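Long-range contacts in uncharacterized protein (Corynebacterium diphtheriae NCTC 13129, PDB 3B4Q), which is of unknown function, an all-helical conserved domain related in sequence to the C-terminal region of the resuscitation-promoting factor Rpf1: residues A[10-14]-A[77-81]; A[24-28]-A[42-47]; A[65-70]-A[83-87]. One frame throughout, in Å; residues are numbered along the deposited sequence.

In the fold
All three contacts belong to one small all-helical domain. Interaction 2 (24-28 with 42-47) lies nearest the middle, its centre about 5 Å from that of the chain, and both its segments fall between the two that interaction 1 (10-14 with 77-81) brings together. The centres of these two are about 10 Å apart, and they share packing: Pro10 CB rests 3.4 Å from Val25 CG1, and Phe77 CD1 3.6 Å from Ala43 CB. Interaction 3 (65-70 with 83-87) sits farther out, tied to interaction 1 where Phe80 packs on Tyr70, and to interaction 2 by a probable hydrogen bond, Asp45 OD1 to Tyr70 OH at 2.8 Å.

Interaction 1. Residues A[10-14]-A[77-81]; sequences PRDVV and FNGFY
Phe77 opens the contact with its ring laid against the short helix 10-13. Pro10 CB sits over one face, 3.9 Å from the centroid of the Phe77 ring and 15° off its normal, a CH-pi contact displaced toward the rim. The edge of the same ring is met by the end of this turn, Val13 and Val14: Val14 CG1 lies 3.7 Å from Phe77 CZ, and Val13 reaches Phe77 CE2 through CB and CG1. With CG anti to the backbone N (chi1 -174°), Phe77 carries its ring out from helix 77-83 and into this corner, where Val25, Ala43 and Val44 of the two long helices also touch it. Asn78 follows at the more exposed margin; its ND2 lies 3.7 Å from Val13 CG1, a van der Waals approach to a methyl group. One turn after Phe77 comes Tyr81. Val14 CG1 stands over a face of the Tyr81 ring, 3.8 Å from the centroid, so this one methyl touches the edge of Phe77 and the face of Tyr81 together. Val13 CG1 comes in obliquely, 3.7 Å from Tyr81 CD2. The segments thus join the N-terminal helical turn to helix 77-83, the last but one, almost wholly through apolar groups, with the Asn78 amide at the margin; no polar bond passes between them, and the close fit of CH-pi contacts and methyl packing sets their mutual position.

Interaction 2. Residues A[24-28]-A[42-47]; sequences AVAGA and LAVDAL
Val25 holds CG1 anti to its backbone N (chi1 170°), which sets CG1 toward the methyl of Ala43 and CG2 toward Leu47 CB across the interface between helices 19-35 and 39-56. Each of these approaches is 4.4 Å, looser than the contacts made by the alanines beside them. Leu42 has an unusual first torsion, chi1 -110°, away from any staggered position, and it takes the side chain across so that CD1 lies 3.7 Å from Ala28 O.

Ala28 does most of the touching. Its CB lies 3.6 Å from Ala43 CA and equally near Leu42 O, and 3.8 Å from Ala46 CB, so a single methyl is set against the backbone of the facing helix, between the side chains of Leu42, Ala43 and Ala46. One turn earlier the roles reverse: Ala46 CB comes to 3.6 Å from Ala24 O, a methyl resting on a backbone carbonyl.

This is an antiparallel helical hairpin, two consecutive helices joined by a short connection. The local axes come within 8.3 Å of each other, with 143° between their N-to-C directions. Small residues at the crossing permit that approach: Ala28 and Ala43 bring their CA atoms within 5.1 Å, and Ala24 and Ala46 within 5.6 Å. On the far side of the alanines from Val25, Leu42 also touches Tyr31 and Ala32 farther along helix 19-35. Pro10 and Phe77 cover the other flank, packing against both Val25 and Ala43.

Interaction 3. Residues A[65-70]-A[83-87]; sequences QIEAFY and ANRGA. With SO4 (sulfate ion), chain C.
Asn84 and Phe69 meet most closely. The amide of Asn84 lies against the root of the aromatic side chain, with OD1 3.4 Å from Phe69 CB and ND2 3.5 Å from Phe69 CD2. Nitrogen reaches the ring near its edge, and the ring and amide planes are turned 72° apart. Ala83 supplies the other approach: its CB stands over one face of the Phe69 ring, 3.9 Å from the centroid and 21° off the normal, a CH-pi contact offset toward the rim. Ile66 flanks the amide with its CG2 branch, 3.7 Å from Asn84 ND2, while its longer branch carries CD1 to 3.8 Å from Ala87 CB. Asn84 places its CG anti to the carbonyl carbon (chi1 -74°), and the amide comes to lie between Ile66 and Phe69.

A water joins the segments, accepting from Asn84 ND2 and donating to Gln65 OE1, each 2.8 Å away. Farther back, Ile66 rests on Tyr48 and Ile51 of helix 39-56. Tyr70, whose ring stacks with Tyr48, has its hydroxyl bonded to Asp45, so helix 64-72 is placed against the longer helix behind it. Asn84 itself occupies the N-cap position of helix 85-91, just where helix 77-83 gives way, although its side chain makes no capping bond.

At the outer margin, away from helix 64-72, both terminal nitrogens of Arg85 donate to one oxygen of a sulfate, O4, which lies at the guanidinium edge 2.7 Å from NH1 and 2.9 Å from NH2. Both bonds are bent, as two N-H groups converge on a single oxygen. The ion probably comes from the crystallisation liquor. Between the segments, then, an amide wedged between Ile66 and Phe69 is paired with the Phe69-Ala83 and Ile66-Ala87 packing, and one N-H of the buried Asn84 amide is taken up by the water.

Interaction 1. Residues A[10-14]-A[77-81]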
# COMPACT_ATOMS: atom_id res chain seq x y z
N PRO A 10 -4.58 -0.18 -7.68
CA PRO A 10 -4.01 -0.76 -6.47
C PRO A 10 -4.82 -1.95 -5.92
O PRO A 10 -4.21 -2.94 -5.50
CB PRO A 10 -4.02 0.42 -5.50
CG PRO A 10 -3.73 1.61 -6.44
CD PRO A 10 -4.61 1.30 -7.63
N ARG A 11 -6.15 -1.90 -5.98
CA ARG A 11 -6.95 -3.05 -5.53
C ARG A 11 -6.65 -4.32 -6.31
O ARG A 11 -6.65 -5.41 -5.73
CB ARG A 11 -8.44 -2.73 -5.54
CG ARG A 11 -8.77 -1.69 -4.52
CD ARG A 11 -10.22 -1.22 -4.63
NE ARG A 11 -11.12 -2.03 -3.83
CZ ARG A 11 -12.44 -1.84 -3.75
NH1 ARG A 11 -13.20 -2.63 -2.99
NH2 ARG A 11 -13.00 -0.84 -4.43
N ASP A 12 -6.35 -4.20 -7.60
CA ASP A 12 -5.99 -5.38 -8.42
C ASP A 12 -4.61 -5.88 -8.02
O ASP A 12 -4.38 -7.10 -7.95
CB ASP A 12 -6.01 -5.03 -9.91
CG ASP A 12 -7.36 -4.49 -10.35
OD1 ASP A 12 -8.39 -5.15 -10.07
OD2 ASP A 12 -7.39 -3.42 -11.00
N VAL A 13 -3.68 -4.95 -7.83
CA VAL A 13 -2.33 -5.32 -7.40
C VAL A 13 -2.32 -6.14 -6.11
O VAL A 13 -1.49 -7.07 -5.96
CB VAL A 13 -1.42 -4.06 -7.29
CG1 VAL A 13 -0.02 -4.43 -6.71
CG2 VAL A 13 -1.33 -3.38 -8.67
N VAL A 14 -3.20 -5.81 -5.16
CA VAL A 14 -3.21 -6.57 -3.90
C VAL A 14 -4.32 -7.60 -3.80
O VAL A 14 -4.71 -7.99 -2.69
CB VAL A 14 -3.26 -5.62 -2.67
CG1 VAL A 14 -2.00 -4.70 -2.62
CG2 VAL A 14 -4.56 -4.82 -2.65
N PHE A 77 2.51 2.53 -6.97
CA PHE A 77 1.90 1.53 -6.08
C PHE A 77 2.47 0.12 -6.29
O PHE A 77 2.86 -0.58 -5.33
CB PHE A 77 0.37 1.51 -6.07
CG PHE A 77 -0.14 0.57 -5.02
CD1 PHE A 77 -0.20 0.97 -3.67
CD2 PHE A 77 -0.43 -0.75 -5.34
CE1 PHE A 77 -0.61 0.09 -2.71
CE2 PHE A 77 -0.84 -1.65 -4.37
CZ PHE A 77 -0.93 -1.23 -3.04
N ASN A 78 2.49 -0.32 -7.54
CA ASN A 78 2.99 -1.68 -7.82
C ASN A 78 4.43 -1.80 -7.32
O ASN A 78 4.78 -2.80 -6.69
CB ASN A 78 2.94 -1.97 -9.33
CG ASN A 78 3.42 -3.36 -9.63
OD1 ASN A 78 4.57 -3.56 -10.07
ND2 ASN A 78 2.61 -4.33 -9.32
N GLY A 79 5.25 -0.76 -7.55
CA GLY A 79 6.64 -0.83 -7.11
C GLY A 79 6.75 -0.91 -5.60
O GLY A 79 7.56 -1.68 -5.05
N PHE A 80 5.92 -0.12 -4.92
CA PHE A 80 5.95 -0.10 -3.45
C PHE A 80 5.53 -1.45 -2.87
O PHE A 80 6.18 -1.99 -1.97
CB PHE A 80 5.01 1.00 -2.94
CG PHE A 80 4.84 1.00 -1.44
CD1 PHE A 80 5.86 1.46 -0.61
CD2 PHE A 80 3.66 0.51 -0.85
CE1 PHE A 80 5.72 1.45 0.78
CE2 PHE A 80 3.52 0.50 0.54
CZ PHE A 80 4.57 0.99 1.36
N TYR A 81 4.45 -1.98 -3.40
CA TYR A 81 3.94 -3.25 -2.90
C TYR A 81 4.94 -4.37 -3.18
O TYR A 81 5.25 -5.17 -2.28
CB TYR A 81 2.61 -3.57 -3.56
CG TYR A 81 2.05 -4.91 -3.10
CD1 TYR A 81 1.66 -5.11 -1.76
CD2 TYR A 81 1.94 -5.98 -3.99
CE1 TYR A 81 1.17 -6.37 -1.33
CE2 TYR A 81 1.46 -7.22 -3.58
CZ TYR A 81 1.05 -7.41 -2.26
OH TYR A 81 0.56 -8.67 -1.84

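Interaction 2. Residues A[24-28]-A[42-47]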
# COMPACT_ATOMS: atom_id res chain seq x y z
N ALA A 24 -6.91 -1.55 3.56
CA ALA A 24 -6.25 -0.23 3.56
C ALA A 24 -6.23 0.32 2.12
O ALA A 24 -6.53 1.51 1.88
CB ALA A 24 -4.83 -0.34 4.13
N VAL A 25 -5.95 -0.55 1.16
CA VAL A 25 -5.89 -0.11 -0.24
C VAL A 25 -7.30 0.25 -0.79
O VAL A 25 -7.47 1.27 -1.48
CB VAL A 25 -5.16 -1.18 -1.10
CG1 VAL A 25 -5.30 -0.87 -2.57
CG2 VAL A 25 -3.69 -1.27 -0.64
N ALA A 26 -8.29 -0.56 -0.44
CA ALA A 26 -9.68 -0.28 -0.88
C ALA A 26 -10.13 1.12 -0.40
O ALA A 26 -10.76 1.87 -1.16
CB ALA A 26 -10.64 -1.32 -0.34
N GLY A 27 -9.89 1.40 0.88
CA GLY A 27 -10.30 2.70 1.45
C GLY A 27 -9.64 3.85 0.71
O GLY A 27 -10.27 4.87 0.42
N ALA A 28 -8.33 3.71 0.43
CA ALA A 28 -7.62 4.77 -0.27
C ALA A 28 -8.16 4.95 -1.68
O ALA A 28 -8.36 6.07 -2.13
CB ALA A 28 -6.08 4.43 -0.33
N LEU A 42 -2.18 7.86 -2.69
CA LEU A 42 -2.97 7.63 -1.50
C LEU A 42 -2.88 6.16 -1.04
O LEU A 42 -2.80 5.86 0.16
CB LEU A 42 -4.44 8.03 -1.73
CG LEU A 42 -5.04 9.27 -1.04
CD1 LEU A 42 -6.50 8.97 -0.86
CD2 LEU A 42 -4.44 9.52 0.34
N ALA A 43 -2.92 5.24 -2.01
CA ALA A 43 -2.81 3.82 -1.66
C ALA A 43 -1.44 3.47 -1.04
O ALA A 43 -1.35 2.67 -0.08
CB ALA A 43 -3.11 2.95 -2.87
N VAL A 44 -0.36 4.01 -1.59
CA VAL A 44 0.95 3.83 -0.98
C VAL A 44 0.94 4.36 0.47
O VAL A 44 1.37 3.66 1.41
CB VAL A 44 2.09 4.51 -1.82
CG1 VAL A 44 3.40 4.57 -1.00
CG2 VAL A 44 2.25 3.79 -3.19
N ASP A 45 0.44 5.58 0.67
CA ASP A 45 0.38 6.15 2.04
C ASP A 45 -0.45 5.26 3.00
O ASP A 45 -0.04 5.02 4.15
CB ASP A 45 -0.20 7.55 2.02
CG ASP A 45 0.73 8.59 1.36
OD1 ASP A 45 1.93 8.29 1.12
OD2 ASP A 45 0.24 9.74 1.10
N ALA A 46 -1.62 4.82 2.55
CA ALA A 46 -2.52 3.99 3.38
C ALA A 46 -1.85 2.66 3.74
O ALA A 46 -1.92 2.20 4.90
CB ALA A 46 -3.84 3.76 2.67
N LEU A 47 -1.18 2.03 2.77
CA LEU A 47 -0.56 0.75 3.05
C LEU A 47 0.68 0.93 3.96
O LEU A 47 0.91 0.15 4.91
CB LEU A 47 -0.20 0.05 1.75
CG LEU A 47 0.46 -1.34 1.85
CD1 LEU A 47 -0.37 -2.22 2.85
CD2 LEU A 47 0.58 -1.93 0.50

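Interaction 3. Residues A[65-70]-A[83-87]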
# COMPACT_ATOMS: atom_id res chain seq x y z
N GLN A 65 14.39 -0.47 6.19
CA GLN A 65 14.23 -0.90 4.81
C GLN A 65 12.82 -0.54 4.33
O GLN A 65 12.65 -0.15 3.17
CB GLN A 65 14.39 -2.40 4.66
CG GLN A 65 14.43 -2.79 3.19
CD GLN A 65 14.55 -4.28 2.98
OE1 GLN A 65 13.59 -5.04 3.17
NE2 GLN A 65 15.72 -4.70 2.54
N ILE A 66 11.83 -0.71 5.20
CA ILE A 66 10.45 -0.41 4.77
C ILE A 66 10.25 1.09 4.50
O ILE A 66 9.65 1.49 3.48
CB ILE A 66 9.40 -0.96 5.73
CG1 ILE A 66 9.60 -2.46 5.91
CG2 ILE A 66 7.97 -0.71 5.16
CD1 ILE A 66 8.69 -3.06 6.94
N GLU A 67 10.78 1.92 5.40
CA GLU A 67 10.80 3.36 5.20
C GLU A 67 11.49 3.72 3.89
O GLU A 67 11.04 4.59 3.15
CB GLU A 67 11.49 4.08 6.39
CG GLU A 67 11.85 5.54 6.12
CD GLU A 67 10.65 6.47 6.16
OE1 GLU A 67 9.58 6.04 6.65
OE2 GLU A 67 10.77 7.64 5.70
N ALA A 68 12.59 3.04 3.60
CA ALA A 68 13.35 3.37 2.40
C ALA A 68 12.55 3.03 1.16
O ALA A 68 12.49 3.82 0.22
CB ALA A 68 14.67 2.63 2.37
N PHE A 69 11.92 1.85 1.17
CA PHE A 69 11.07 1.49 0.02
C PHE A 69 9.82 2.39 -0.17
O PHE A 69 9.35 2.61 -1.29
CB PHE A 69 10.72 0.03 0.06
CG PHE A 69 11.85 -0.88 -0.37
CD1 PHE A 69 12.60 -0.60 -1.52
CD2 PHE A 69 12.16 -2.03 0.37
CE1 PHE A 69 13.66 -1.46 -1.94
CE2 PHE A 69 13.20 -2.87 -0.04
CZ PHE A 69 13.95 -2.58 -1.19
N TYR A 70 9.31 2.92 0.93
CA TYR A 70 8.26 3.94 0.85
C TYR A 70 8.81 5.17 0.12
O TYR A 70 8.21 5.65 -0.83
CB TYR A 70 7.79 4.29 2.26
CG TYR A 70 6.83 5.45 2.35
CD1 TYR A 70 5.55 5.39 1.80
CD2 TYR A 70 7.18 6.60 3.06
CE1 TYR A 70 4.67 6.48 1.91
CE2 TYR A 70 6.31 7.66 3.20
CZ TYR A 70 5.07 7.61 2.62
OH TYR A 70 4.18 8.67 2.74
N ALA A 83 8.16 -4.18 -3.62
CA ALA A 83 9.37 -3.99 -2.84
C ALA A 83 9.14 -4.47 -1.39
O ALA A 83 10.06 -5.04 -0.73
CB ALA A 83 9.73 -2.53 -2.85
N ASN A 84 7.95 -4.22 -0.87
CA ASN A 84 7.67 -4.54 0.56
C ASN A 84 6.86 -5.82 0.74
O ASN A 84 6.35 -6.11 1.84
CB ASN A 84 6.99 -3.37 1.24
CG ASN A 84 7.96 -2.20 1.52
OD1 ASN A 84 7.68 -1.05 1.14
ND2 ASN A 84 9.11 -2.52 2.08
N ARG A 85 6.76 -6.62 -0.33
CA ARG A 85 5.87 -7.77 -0.29
C ARG A 85 6.33 -8.80 0.74
O ARG A 85 5.50 -9.39 1.45
CB ARG A 85 5.70 -8.42 -1.67
CG ARG A 85 4.48 -9.33 -1.72
CD ARG A 85 4.17 -9.74 -3.14
NE ARG A 85 5.28 -10.44 -3.78
CZ ARG A 85 5.52 -11.75 -3.66
NH1 ARG A 85 4.73 -12.52 -2.94
NH2 ARG A 85 6.56 -12.28 -4.31
N GLY A 86 7.65 -9.01 0.83
CA GLY A 86 8.14 -9.98 1.82
C GLY A 86 7.85 -9.46 3.24
O GLY A 86 7.47 -10.23 4.14
N ALA A 87 8.07 -8.16 3.46
CA ALA A 87 7.74 -7.55 4.76
C ALA A 87 6.26 -7.74 5.11
O ALA A 87 5.89 -8.08 6.22
CB ALA A 87 8.07 -6.08 4.71
S SO4 C . 7.34 -15.60 -2.28
O1 SO4 C . 8.64 -15.05 -2.64
O2 SO4 C . 7.23 -15.97 -0.88
O3 SO4 C . 7.24 -16.84 -3.05
O4 SO4 C . 6.25 -14.72 -2.70
O HOH W 1 10.88 -4.56 2.86